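PDB 5V00: protein Ves from Pseudomonas fluorescens, which is a bicupin protein called HutD, linked to histidine utilization, whose molecular function is still unknown. Local coordinates for residues Ser9-Trp14 and Asp165-Asp170; Ser61-Tyr66 and Asn117-Pro122; Tyr125-Gln130 and Ile187-Arg192; Asp133-Phe138 and Ser179-Cys184; Phe139-Thr144 and Ala173-Ile178. All blocks are in the same frame, centred on the assembly; numbering follows the deposited sequence.

Interaction 1 of 5, residues Ser9-Trp14 and Asp165-Asp170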
# COMPACT_ATOMS: atom_id res chain seq x y z
N SER B 9 15.34 -5.05 5.96
CA SER B 9 14.32 -6.10 6.47
C SER B 9 13.10 -6.24 5.53
O SER B 9 13.20 -6.80 4.40
CB SER B 9 13.85 -5.79 7.94
OG SER B 9 13.09 -4.55 8.13
N ALA B 10 11.97 -5.66 5.94
CA ALA B 10 10.73 -5.81 5.19
C ALA B 10 10.67 -4.68 4.13
O ALA B 10 10.53 -3.51 4.55
CB ALA B 10 9.61 -5.67 6.11
N ILE B 11 10.83 -5.01 2.86
CA ILE B 11 10.83 -4.02 1.79
C ILE B 11 9.55 -4.08 1.02
O ILE B 11 9.11 -5.21 0.65
CB ILE B 11 12.03 -4.24 0.84
CG1 ILE B 11 13.34 -4.03 1.63
CG2 ILE B 11 11.97 -3.31 -0.37
CD1 ILE B 11 14.56 -4.65 0.91
N SER B 12 8.91 -2.95 0.81
CA SER B 12 7.72 -2.84 -0.04
C SER B 12 7.99 -1.86 -1.16
O SER B 12 8.71 -0.90 -0.97
CB SER B 12 6.58 -2.34 0.81
OG SER B 12 6.17 -3.28 1.76
N VAL B 13 7.44 -2.06 -2.37
CA VAL B 13 7.57 -1.11 -3.45
C VAL B 13 6.12 -0.71 -3.84
O VAL B 13 5.28 -1.58 -4.16
CB VAL B 13 8.35 -1.61 -4.67
CG1 VAL B 13 8.42 -0.56 -5.76
CG2 VAL B 13 9.73 -2.11 -4.25
N TRP B 14 5.80 0.59 -3.73
CA TRP B 14 4.49 1.14 -4.09
C TRP B 14 4.69 1.67 -5.51
O TRP B 14 5.53 2.61 -5.76
CB TRP B 14 4.09 2.26 -3.12
CG TRP B 14 4.20 1.93 -1.67
CD1 TRP B 14 5.07 2.41 -0.73
CD2 TRP B 14 3.47 0.91 -1.02
NE1 TRP B 14 4.87 1.82 0.48
CE2 TRP B 14 3.91 0.85 0.32
CE3 TRP B 14 2.56 -0.03 -1.48
CZ2 TRP B 14 3.43 -0.07 1.22
CZ3 TRP B 14 2.07 -0.97 -0.56
CH2 TRP B 14 2.52 -0.97 0.79
N ASP B 165 7.25 6.27 -8.11
CA ASP B 165 7.25 5.01 -7.38
C ASP B 165 7.96 5.24 -6.03
O ASP B 165 8.79 6.19 -5.93
CB ASP B 165 8.00 3.92 -8.17
CG ASP B 165 7.33 3.48 -9.46
OD1 ASP B 165 6.10 3.71 -9.65
OD2 ASP B 165 8.04 2.87 -10.29
N CYS B 166 7.62 4.46 -5.01
CA CYS B 166 8.19 4.65 -3.66
C CYS B 166 8.56 3.34 -3.01
O CYS B 166 7.73 2.46 -2.96
CB CYS B 166 7.10 5.33 -2.80
SG CYS B 166 7.58 5.83 -1.17
N LEU B 167 9.80 3.21 -2.52
CA LEU B 167 10.23 2.08 -1.77
C LEU B 167 10.07 2.39 -0.31
O LEU B 167 10.26 3.54 0.14
CB LEU B 167 11.69 1.81 -2.09
CG LEU B 167 12.26 0.60 -1.39
CD1 LEU B 167 13.13 -0.22 -2.30
CD2 LEU B 167 12.97 0.98 -0.12
N GLN B 168 9.62 1.40 0.47
CA GLN B 168 9.43 1.52 1.91
C GLN B 168 10.11 0.36 2.63
O GLN B 168 9.89 -0.81 2.28
CB GLN B 168 7.97 1.51 2.28
CG GLN B 168 7.67 1.58 3.75
CD GLN B 168 6.18 1.86 4.07
OE1 GLN B 168 5.41 2.27 3.21
NE2 GLN B 168 5.85 1.81 5.36
N VAL B 169 10.95 0.70 3.60
CA VAL B 169 11.52 -0.31 4.50
C VAL B 169 10.75 -0.13 5.79
O VAL B 169 10.56 1.00 6.34
CB VAL B 169 13.02 -0.11 4.78
CG1 VAL B 169 13.48 -1.20 5.78
CG2 VAL B 169 13.79 -0.03 3.56
N ASP B 170 10.26 -1.21 6.38
CA ASP B 170 9.49 -1.16 7.66
C ASP B 170 10.11 -2.11 8.67
O ASP B 170 10.79 -3.05 8.29
CB ASP B 170 8.09 -1.70 7.52
CG ASP B 170 7.09 -0.72 7.00
OD1 ASP B 170 7.11 0.47 7.44
OD2 ASP B 170 6.18 -1.24 6.26
O HOH W 1 7.74 -2.49 4.02
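In the five-stranded antiparallel sheet of one cupin half, the N-terminal strand 10-14, outermost within this chain, pairs with strand 166-170, the short segments running 158° apart. Backbone bonds alternate regularly, the pairs S12/Q168 and W14/C166 each being doubly bonded, with S12 N to Q168 O and W14 N to C166 O both 2.8 Å. On the face carrying A10, S12, W14, C166, Q168 and D170, the indole of W14 meets Q168 through its N-H edge. W14 NE1 donates to Q168 OE1 at 2.8 Å, with OE1 close to the ring plane and the amide turned 62° against the ring. Q168 reaches this position because its chain is fully extended, CG anti to the backbone N (chi1 178°). Q168 NE2 gives D170 OD1 a 2.8 Å bond, on the syn side but tilted out of the carboxylate plane. T35 also bonds Q168 OE1, and T144 bonds D170 OD1. On the reverse face, I11 CG2 lies 3.8 Å from L167 CD1. R36 of the second subunit packs on W14. The buried amide of Q168 is thus gripped at both ends, which probably fixes its orientation and may strengthen the pull of its oxygen on the indole N-H.

Interaction 2 of 5, residues Ser61-Tyr66 and Asn117-Pro122. With FMT (formic acid), chain I.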
# COMPACT_ATOMS: atom_id res chain seq x y z
N SER B 61 -7.06 22.59 3.38
CA SER B 61 -7.50 22.17 4.71
C SER B 61 -6.45 22.32 5.74
O SER B 61 -5.26 22.22 5.44
CB SER B 61 -7.88 20.67 4.71
OG SER B 61 -8.87 20.37 3.78
N SER B 62 -6.88 22.46 6.96
CA SER B 62 -6.02 22.43 8.12
C SER B 62 -5.97 21.06 8.79
O SER B 62 -6.88 20.25 8.68
CB SER B 62 -6.42 23.49 9.15
OG SER B 62 -6.03 24.77 8.64
N PHE B 63 -4.88 20.85 9.50
CA PHE B 63 -4.59 19.57 10.16
C PHE B 63 -3.96 19.94 11.42
O PHE B 63 -2.73 19.83 11.66
CB PHE B 63 -3.68 18.67 9.32
CG PHE B 63 -4.26 18.21 8.05
CD1 PHE B 63 -4.07 18.94 6.87
CD2 PHE B 63 -4.93 16.97 7.95
CE1 PHE B 63 -4.56 18.47 5.68
CE2 PHE B 63 -5.42 16.52 6.77
CZ PHE B 63 -5.26 17.26 5.62
N ALA B 64 -4.79 20.37 12.37
CA ALA B 64 -4.26 20.87 13.61
C ALA B 64 -3.45 19.81 14.39
O ALA B 64 -3.89 18.67 14.48
CB ALA B 64 -5.38 21.46 14.52
N GLY B 65 -2.29 20.21 14.89
CA GLY B 65 -1.38 19.34 15.65
C GLY B 65 -0.37 18.55 14.81
O GLY B 65 0.45 17.77 15.38
N TYR B 66 -0.48 18.61 13.49
CA TYR B 66 0.39 17.84 12.59
C TYR B 66 1.44 18.78 12.03
O TYR B 66 1.22 19.99 11.95
CB TYR B 66 -0.39 17.24 11.45
CG TYR B 66 -1.29 16.09 11.98
CD1 TYR B 66 -2.59 16.34 12.38
CD2 TYR B 66 -0.78 14.79 12.14
CE1 TYR B 66 -3.41 15.31 12.86
CE2 TYR B 66 -1.60 13.77 12.62
CZ TYR B 66 -2.89 14.06 13.01
OH TYR B 66 -3.73 13.07 13.49
N ASN B 117 3.49 15.17 -0.68
CA ASN B 117 3.09 15.57 0.65
C ASN B 117 3.49 14.58 1.75
O ASN B 117 3.07 13.41 1.67
CB ASN B 117 1.56 15.66 0.72
CG ASN B 117 0.97 16.96 0.04
OD1 ASN B 117 1.68 17.79 -0.52
ND2 ASN B 117 -0.37 17.10 0.11
N LEU B 118 4.24 15.05 2.73
CA LEU B 118 4.41 14.35 4.00
C LEU B 118 3.62 15.06 5.05
O LEU B 118 3.74 16.31 5.22
CB LEU B 118 5.87 14.32 4.42
CG LEU B 118 6.22 13.89 5.78
CD1 LEU B 118 5.82 12.43 5.96
CD2 LEU B 118 7.67 14.07 6.07
N ILE B 119 2.86 14.32 5.85
CA ILE B 119 2.32 14.88 7.08
C ILE B 119 2.54 13.91 8.22
O ILE B 119 2.39 12.66 8.02
CB ILE B 119 0.85 15.22 6.89
CG1 ILE B 119 0.24 15.82 8.16
CG2 ILE B 119 0.03 13.99 6.48
CD1 ILE B 119 -1.13 16.41 7.91
N TYR B 120 2.93 14.42 9.37
CA TYR B 120 3.13 13.54 10.55
C TYR B 120 2.79 14.24 11.83
O TYR B 120 2.83 15.47 11.91
CB TYR B 120 4.57 13.00 10.63
CG TYR B 120 5.61 14.04 10.93
CD1 TYR B 120 6.20 14.83 9.94
CD2 TYR B 120 6.04 14.22 12.21
CE1 TYR B 120 7.05 15.87 10.26
CE2 TYR B 120 6.99 15.16 12.54
CZ TYR B 120 7.50 16.01 11.54
OH TYR B 120 8.40 16.99 11.85
N SER B 121 2.51 13.45 12.86
CA SER B 121 2.29 13.93 14.24
C SER B 121 3.60 14.02 14.97
O SER B 121 4.23 12.99 15.24
CB SER B 121 1.36 12.96 15.02
OG SER B 121 1.47 13.24 16.37
N PRO B 122 4.05 15.23 15.37
CA PRO B 122 5.28 15.34 16.08
C PRO B 122 5.26 14.71 17.48
O PRO B 122 6.29 14.35 18.02
CB PRO B 122 5.53 16.86 16.17
CG PRO B 122 4.72 17.44 15.12
CD PRO B 122 3.52 16.57 14.93
C FMT I . -3.01 20.37 0.09
O1 FMT I . -1.89 19.82 -0.08
O2 FMT I . -3.58 20.36 1.33
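Y66 N donates to F63 O at 3.1 Å, closing a type II beta turn over F63-A64-G65-Y66. The turn, in the loop between strands 58-59 and 67-74, holds the rings of F63 and Y66 where both meet the same side chain, I119 of strand 113-120 in the six-stranded sheet of the N-terminal cupin half. G65 occupies the third turn position with phi 88°, a value that favours glycine. I119 reaches across with CG1 anti to its backbone N (chi1 -179°) and the chain extended through CD1. That methyl stands over one face of the F63 ring, 4.0 Å from its centroid and 27° off the normal, a CH-pi contact; F63 CG is 3.6 Å from I119 CD1. Y66 meets the same branch nearer its root, Y66 CB lying 3.6 Å from I119 CG1. Its ring then passes beside the backbone beyond the strand, with Y66 CE2 3.9 Å from S121 CB, and stacks on that of F45. At the turn, G65 O sits 3.3 Å from P122 CD. Earlier in the strand, N117 ND2 donates to formic acid O1 at 3.1 Å, and R68 also bonds this molecule, probably from the crystallisation liquor. No hydrogen bond joins the two segments, so the contact is chiefly apolar and CH-pi, with backbone packing at Y120 and P122, while F45 N satisfies the Y66 hydroxyl.

Interaction 3 of 5, residues Tyr125-Gln130 and Ile187-Arg192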
# COMPACT_ATOMS: atom_id res chain seq x y z
N TYR B 125 5.81 10.80 16.21
CA TYR B 125 6.92 10.39 15.34
C TYR B 125 8.05 11.38 15.31
O TYR B 125 7.85 12.59 15.22
CB TYR B 125 6.43 10.20 13.91
CG TYR B 125 5.71 8.92 13.76
CD1 TYR B 125 4.35 8.78 14.11
CD2 TYR B 125 6.42 7.78 13.36
CE1 TYR B 125 3.70 7.53 13.99
CE2 TYR B 125 5.80 6.53 13.28
CZ TYR B 125 4.44 6.42 13.61
OH TYR B 125 3.75 5.22 13.54
N HIS B 126 9.25 10.84 15.30
CA HIS B 126 10.42 11.52 14.80
C HIS B 126 10.45 11.43 13.28
O HIS B 126 9.92 10.43 12.72
CB HIS B 126 11.68 10.99 15.37
CG HIS B 126 12.01 11.56 16.72
ND1 HIS B 126 12.44 12.88 16.85
CD2 HIS B 126 12.05 11.01 17.96
CE1 HIS B 126 12.63 13.14 18.13
NE2 HIS B 126 12.39 12.04 18.83
N ALA B 127 11.02 12.41 12.61
CA ALA B 127 10.96 12.52 11.15
C ALA B 127 12.24 13.15 10.62
O ALA B 127 12.86 14.02 11.25
CB ALA B 127 9.75 13.36 10.70
N ARG B 128 12.54 12.81 9.37
CA ARG B 128 13.57 13.43 8.57
C ARG B 128 13.14 13.38 7.14
O ARG B 128 12.52 12.42 6.66
CB ARG B 128 14.93 12.68 8.71
CG ARG B 128 16.14 13.40 8.13
CD ARG B 128 17.42 12.59 8.28
NE ARG B 128 18.59 13.31 7.87
CZ ARG B 128 18.96 13.52 6.63
NH1 ARG B 128 18.31 13.03 5.59
NH2 ARG B 128 20.06 14.21 6.45
N LEU B 129 13.49 14.44 6.39
CA LEU B 129 13.21 14.46 4.97
C LEU B 129 14.36 15.15 4.24
O LEU B 129 14.82 16.19 4.70
CB LEU B 129 11.88 15.27 4.71
CG LEU B 129 11.47 15.45 3.25
CD1 LEU B 129 9.94 15.42 3.06
CD2 LEU B 129 12.05 16.65 2.61
N GLN B 130 14.80 14.60 3.11
CA GLN B 130 15.84 15.24 2.30
C GLN B 130 15.72 14.83 0.83
O GLN B 130 15.70 13.65 0.50
CB GLN B 130 17.17 14.80 2.86
CG GLN B 130 18.36 15.39 2.09
CD GLN B 130 19.70 15.01 2.67
OE1 GLN B 130 19.81 14.16 3.52
NE2 GLN B 130 20.76 15.62 2.11
N ILE B 187 12.89 9.87 3.20
CA ILE B 187 12.17 10.16 4.42
C ILE B 187 12.41 9.06 5.45
O ILE B 187 12.40 7.86 5.10
CB ILE B 187 10.68 10.34 4.16
CG1 ILE B 187 10.47 11.56 3.23
CG2 ILE B 187 9.85 10.43 5.40
CD1 ILE B 187 9.08 11.72 2.73
N GLU B 188 12.59 9.43 6.69
CA GLU B 188 12.79 8.50 7.74
C GLU B 188 11.83 8.84 8.91
O GLU B 188 11.70 10.00 9.32
CB GLU B 188 14.19 8.52 8.25
CG GLU B 188 15.22 8.12 7.23
CD GLU B 188 16.69 8.13 7.77
OE1 GLU B 188 16.94 8.13 8.97
OE2 GLU B 188 17.53 8.14 6.96
N LEU B 189 11.18 7.82 9.41
CA LEU B 189 10.15 7.99 10.46
C LEU B 189 10.34 6.95 11.52
O LEU B 189 10.52 5.75 11.20
CB LEU B 189 8.77 7.93 9.84
CG LEU B 189 8.43 9.06 8.86
CD1 LEU B 189 7.48 8.59 7.86
CD2 LEU B 189 7.77 10.17 9.70
N THR B 190 10.23 7.37 12.76
CA THR B 190 10.36 6.48 13.95
C THR B 190 9.35 6.88 15.03
O THR B 190 9.27 8.04 15.41
CB THR B 190 11.78 6.56 14.50
OG1 THR B 190 12.69 6.10 13.50
CG2 THR B 190 11.93 5.74 15.72
N GLN B 191 8.62 5.89 15.55
CA GLN B 191 7.67 6.11 16.62
C GLN B 191 8.40 6.60 17.84
O GLN B 191 9.54 6.21 18.13
CB GLN B 191 7.00 4.79 17.00
CG GLN B 191 5.84 4.48 16.19
CD GLN B 191 4.99 3.38 16.85
OE1 GLN B 191 3.91 3.64 17.38
NE2 GLN B 191 5.54 2.19 16.89
N ARG B 192 7.81 7.54 18.54
CA ARG B 192 8.43 8.03 19.74
C ARG B 192 7.84 7.19 20.88
O ARG B 192 6.70 6.70 20.78
CB ARG B 192 8.11 9.49 20.01
CG ARG B 192 8.49 10.38 18.93
CD ARG B 192 8.23 11.84 19.16
NE ARG B 192 8.80 12.32 20.43
CZ ARG B 192 9.57 13.40 20.58
NH1 ARG B 192 9.92 14.20 19.55
NH2 ARG B 192 9.97 13.73 21.80
O HOH W 2 8.73 14.57 16.73
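H126 and R192 lie flat on one another, the imidazole and guanidinium planes 18° apart and their centres 4.2 Å from each other. The approach is offset: NE2 of H126 sits above the rim of the guanidinium, R192 NH1 is 3.2 Å from H126 CE1, and no N-H points at the ring nitrogens. A bend at chi3 (53°) folds the arginine back over the ring, and a water joins R192 NH1 to Y125 O. On the other face of the sheet, Y125 and Q191 run side by side. CA of Q191 stands over the phenol face, 4.2 Å from the ring centroid, and Q191 CG is 3.5 Å from Y125 OH. W47 meets the phenol edge-to-face. Losing the phenol, as with an alanine here, is likely to strip the cover from Q191 CA and CG and take from W47 the ring it meets edge-to-face. Farther along this face, A127 CB touches L189 CD2 at 3.9 Å, and the parallel-lying L129 and I187 meet CD1 to CD1 at 3.8 Å. Beneath the side chains, paired backbone bonds link H126 with T190 and R128 with E188; H126 N to T190 O is 2.8 Å. This regular antiparallel pairing closes one edge of the cupin sheet, with strand 125-132 outermost and its apolar face packed toward strand 113-120.

Interaction 4 of 5, residues Asp133-Phe138 and Ser179-Cys184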
# COMPACT_ATOMS: atom_id res chain seq x y z
N ASP B 133 20.35 13.64 -5.00
CA ASP B 133 20.56 13.24 -6.37
C ASP B 133 21.89 12.57 -6.44
O ASP B 133 22.67 12.59 -5.48
CB ASP B 133 20.48 14.44 -7.29
CG ASP B 133 20.29 14.08 -8.78
OD1 ASP B 133 20.13 12.92 -9.21
OD2 ASP B 133 20.27 15.11 -9.52
N GLY B 134 22.16 11.92 -7.54
CA GLY B 134 23.46 11.27 -7.71
C GLY B 134 23.57 10.01 -6.85
O GLY B 134 22.58 9.38 -6.48
N VAL B 135 24.77 9.70 -6.45
CA VAL B 135 25.05 8.50 -5.67
C VAL B 135 25.08 8.87 -4.18
O VAL B 135 25.75 9.81 -3.77
CB VAL B 135 26.35 7.84 -6.13
CG1 VAL B 135 26.68 6.66 -5.23
CG2 VAL B 135 26.27 7.41 -7.59
N GLN B 136 24.29 8.21 -3.36
CA GLN B 136 24.18 8.52 -1.93
C GLN B 136 24.30 7.22 -1.14
O GLN B 136 23.97 6.09 -1.62
CB GLN B 136 22.82 9.10 -1.61
CG GLN B 136 22.45 10.25 -2.54
CD GLN B 136 22.92 11.51 -2.07
OE1 GLN B 136 22.81 11.77 -0.81
NE2 GLN B 136 23.54 12.31 -2.94
N ARG B 137 24.73 7.35 0.12
CA ARG B 137 24.81 6.21 1.02
C ARG B 137 24.60 6.73 2.42
O ARG B 137 25.28 7.71 2.79
CB ARG B 137 26.16 5.52 0.97
CG ARG B 137 26.22 4.27 1.81
CD ARG B 137 27.66 3.73 1.84
NE ARG B 137 27.79 2.49 2.57
CZ ARG B 137 28.93 1.84 2.76
NH1 ARG B 137 30.00 2.34 2.20
NH2 ARG B 137 28.93 0.72 3.49
N PHE B 138 23.68 6.16 3.15
CA PHE B 138 23.44 6.53 4.51
C PHE B 138 23.23 5.35 5.41
O PHE B 138 22.82 4.29 4.96
CB PHE B 138 22.29 7.55 4.62
CG PHE B 138 20.95 7.03 4.19
CD1 PHE B 138 20.62 6.99 2.84
CD2 PHE B 138 20.06 6.57 5.09
CE1 PHE B 138 19.38 6.52 2.42
CE2 PHE B 138 18.81 6.13 4.65
CZ PHE B 138 18.50 6.06 3.31
N SER B 179 22.29 2.39 0.05
CA SER B 179 22.78 3.18 -1.05
C SER B 179 21.65 3.50 -1.99
O SER B 179 20.79 2.63 -2.26
CB SER B 179 23.85 2.38 -1.81
OG SER B 179 25.05 2.14 -1.01
N VAL B 180 21.65 4.71 -2.54
CA VAL B 180 20.63 5.11 -3.48
C VAL B 180 21.28 5.83 -4.65
O VAL B 180 22.22 6.60 -4.44
CB VAL B 180 19.63 6.09 -2.84
CG1 VAL B 180 18.53 6.43 -3.79
CG2 VAL B 180 19.05 5.52 -1.58
N THR B 181 20.82 5.59 -5.87
CA THR B 181 21.30 6.34 -7.04
C THR B 181 20.14 6.93 -7.77
O THR B 181 19.16 6.20 -8.10
CB THR B 181 22.11 5.41 -8.01
OG1 THR B 181 23.27 4.89 -7.30
CG2 THR B 181 22.54 6.20 -9.22
N GLY B 182 20.18 8.24 -7.94
CA GLY B 182 19.18 9.03 -8.69
C GLY B 182 18.38 10.06 -7.92
O GLY B 182 18.52 10.17 -6.70
N ARG B 183 17.55 10.81 -8.59
CA ARG B 183 16.88 11.93 -7.99
C ARG B 183 15.64 11.47 -7.22
O ARG B 183 14.69 10.89 -7.84
CB ARG B 183 16.50 12.93 -9.04
CG ARG B 183 15.97 14.26 -8.49
CD ARG B 183 17.06 15.25 -8.42
NE ARG B 183 16.75 16.65 -8.06
CZ ARG B 183 16.80 17.18 -6.78
NH1 ARG B 183 17.03 16.47 -5.62
NH2 ARG B 183 16.56 18.49 -6.64
N CYS B 184 15.62 11.69 -5.94
CA CYS B 184 14.56 11.16 -5.09
C CYS B 184 14.51 11.89 -3.76
O CYS B 184 15.41 12.69 -3.42
CB CYS B 184 14.80 9.67 -4.86
SG CYS B 184 16.32 9.28 -3.92
O HOH W 3 20.51 9.43 -4.74
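Q136 and V180 exchange two backbone hydrogen bonds, Q136 N to V180 O at 2.8 Å and V180 N to Q136 O at 2.9 Å. The first runs nearly straight down the carbonyl; in the second the donor stands above the carbonyl plane. One pair farther along, at the loop end of the ladder, G182 N donates to G134 O, with N-H...O at 168°, and a water lies within hydrogen-bonding distance of G134 O and G182 O. The side chain of Q136 doubles back, bent at chi2 (-88°), to place NE2 2.7 Å from D133 O, tying the strand back to the loop before it. D133 and R183 cross at about a right angle. Carboxylate and guanidinium planes are only 15° apart, yet OD2 of D133 lies well out of the guanidinium plane, 4.1 Å from R183 NE, and touches R183 CD at 3.4 Å instead; R183 NH1 goes to V132 O. Packing lies outward along the strands: F138 CE1 offers its ring edge to V180 CG2 at 4.1 Å, and V135 lies alongside T181. Strand 135-140, outermost within this chain, thus joins strand 176-181 in the four-stranded antiparallel sheet of this cupin half. The D133-R183 attraction is probably diffuse, while the contact's directional strength resides in the backbone ladder.

Interaction 5 of 5, residues Phe139-Thr144 and Ala173-Ile178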
# COMPACT_ATOMS: atom_id res chain seq x y z
N PHE B 139 23.48 5.56 6.71
CA PHE B 139 23.23 4.55 7.75
C PHE B 139 22.14 5.12 8.63
O PHE B 139 22.26 6.29 9.09
CB PHE B 139 24.45 4.23 8.60
CG PHE B 139 25.62 3.74 7.79
CD1 PHE B 139 26.36 4.62 7.00
CD2 PHE B 139 25.99 2.45 7.85
CE1 PHE B 139 27.41 4.19 6.22
CE2 PHE B 139 27.11 1.98 7.06
CZ PHE B 139 27.80 2.86 6.27
N SER B 140 21.14 4.30 8.95
CA SER B 140 20.06 4.78 9.78
C SER B 140 19.45 3.72 10.66
O SER B 140 19.22 2.58 10.18
CB SER B 140 18.99 5.42 8.93
OG SER B 140 17.97 5.94 9.77
N THR B 141 19.10 4.10 11.92
CA THR B 141 18.36 3.25 12.78
C THR B 141 16.85 3.44 12.66
O THR B 141 16.09 2.81 13.43
CB THR B 141 18.75 3.49 14.25
OG1 THR B 141 18.39 4.85 14.62
CG2 THR B 141 20.21 3.23 14.55
N ALA B 142 16.37 4.29 11.79
CA ALA B 142 14.98 4.65 11.74
C ALA B 142 14.13 3.41 11.46
O ALA B 142 14.54 2.47 10.73
CB ALA B 142 14.71 5.68 10.67
N GLN B 143 12.94 3.40 12.06
CA GLN B 143 12.09 2.23 11.90
C GLN B 143 11.51 2.12 10.50
O GLN B 143 11.34 0.97 9.98
CB GLN B 143 10.90 2.31 12.84
CG GLN B 143 11.15 2.20 14.29
CD GLN B 143 9.83 2.62 15.09
OE1 GLN B 143 8.73 3.15 14.53
NE2 GLN B 143 9.94 2.39 16.39
N THR B 144 11.19 3.25 9.89
CA THR B 144 10.66 3.27 8.52
C THR B 144 11.49 4.21 7.66
O THR B 144 11.81 5.32 8.06
CB THR B 144 9.21 3.75 8.52
OG1 THR B 144 8.44 2.85 9.30
CG2 THR B 144 8.63 3.83 7.12
N ALA B 173 15.20 -2.64 12.96
CA ALA B 173 15.61 -2.63 14.33
C ALA B 173 17.14 -2.68 14.55
O ALA B 173 17.59 -2.90 15.65
CB ALA B 173 14.95 -3.77 15.06
N GLY B 174 17.93 -2.36 13.56
CA GLY B 174 19.37 -2.21 13.71
C GLY B 174 19.84 -1.03 12.87
O GLY B 174 19.04 -0.12 12.57
N LEU B 175 21.10 -1.01 12.45
CA LEU B 175 21.58 0.09 11.63
C LEU B 175 21.55 -0.33 10.19
O LEU B 175 22.40 -1.14 9.75
CB LEU B 175 23.02 0.47 12.02
CG LEU B 175 23.61 1.73 11.38
CD1 LEU B 175 22.89 2.99 11.84
CD2 LEU B 175 25.11 1.83 11.68
N LEU B 176 20.69 0.29 9.42
CA LEU B 176 20.54 -0.03 8.01
C LEU B 176 21.54 0.70 7.21
O LEU B 176 21.77 1.86 7.46
CB LEU B 176 19.16 0.44 7.57
CG LEU B 176 18.03 -0.51 7.67
CD1 LEU B 176 16.79 0.31 7.45
CD2 LEU B 176 18.21 -1.51 6.53
N ASP B 177 22.16 0.09 6.20
CA ASP B 177 23.13 0.75 5.31
C ASP B 177 22.57 0.76 3.95
O ASP B 177 22.42 -0.33 3.34
CB ASP B 177 24.42 -0.12 5.32
CG ASP B 177 25.49 0.32 4.39
OD1 ASP B 177 25.43 1.27 3.58
OD2 ASP B 177 26.55 -0.37 4.53
N ILE B 178 22.19 1.90 3.46
CA ILE B 178 21.36 2.05 2.26
C ILE B 178 22.09 2.93 1.26
O ILE B 178 22.45 4.06 1.53
CB ILE B 178 19.94 2.62 2.57
CG1 ILE B 178 19.20 1.68 3.52
CG2 ILE B 178 19.20 2.82 1.25
CD1 ILE B 178 17.88 2.23 4.00
O HOH W 4 16.88 0.43 14.78
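F139 and D177 lie side by side at a non-hydrogen-bonded antiparallel pair, the carboxylate turned 30° from the ring plane. D177 OD1 stands over the ring's rim, and OD2 is 3.5 Å from F139 CE2. D177 has CG anti to its backbone N (chi1 175°), which lays the carboxylate along the phenyl. Next to this pair, L175 folds its CD1 methyl against the backbone, 3.6 Å from S140 N, and against T141 CG2 at 3.8 Å; L175 CD1 is also 3.8 Å from F139 CB. These side chains are held in step by two backbone bonds of the S140/L176 pair: S140 N to L176 O at 2.9 Å and L176 N to S140 O at 2.8 Å, the latter donor standing above the carbonyl plane. Past the last pair, a water donates to T141 O and to G174 O, continuing the link where direct pairing ends. In the next shell, R137 makes a salt bridge to D177 OD2. With an asparagine in place of this aspartate, R137 would probably lose the negative charge it pairs with here. S140 OG, bonded to E188, accepts from A142 N at 3.1 Å with N-H...O at 166°. That bond defines an ST turn, which bends the chain out of strand 135-140 and toward strand 144-149, at the end of the smaller antiparallel sheet of this cupin half.

Interactions 1, 3, 4 and 5 build one half of the bicupin. Interactions 1 and 3 form opposite edges of the same five-stranded sheet, centres 15 Å apart, while interactions 4 and 5 are successive parts of one strand pair, 135-140 with 176-181, in the facing four-stranded sheet, centres 16 Å apart. Along the chain, 5 is nested within 4 and 4 within 3, whereas interaction 1 crosses all three, because the N-terminal strand joins the later half. Interaction 2, nested inside interaction 1, belongs to the other half and closes before interaction 3 opens; their centres are 13 Å apart. There side chains of the two halves pack together, one place where the halves meet.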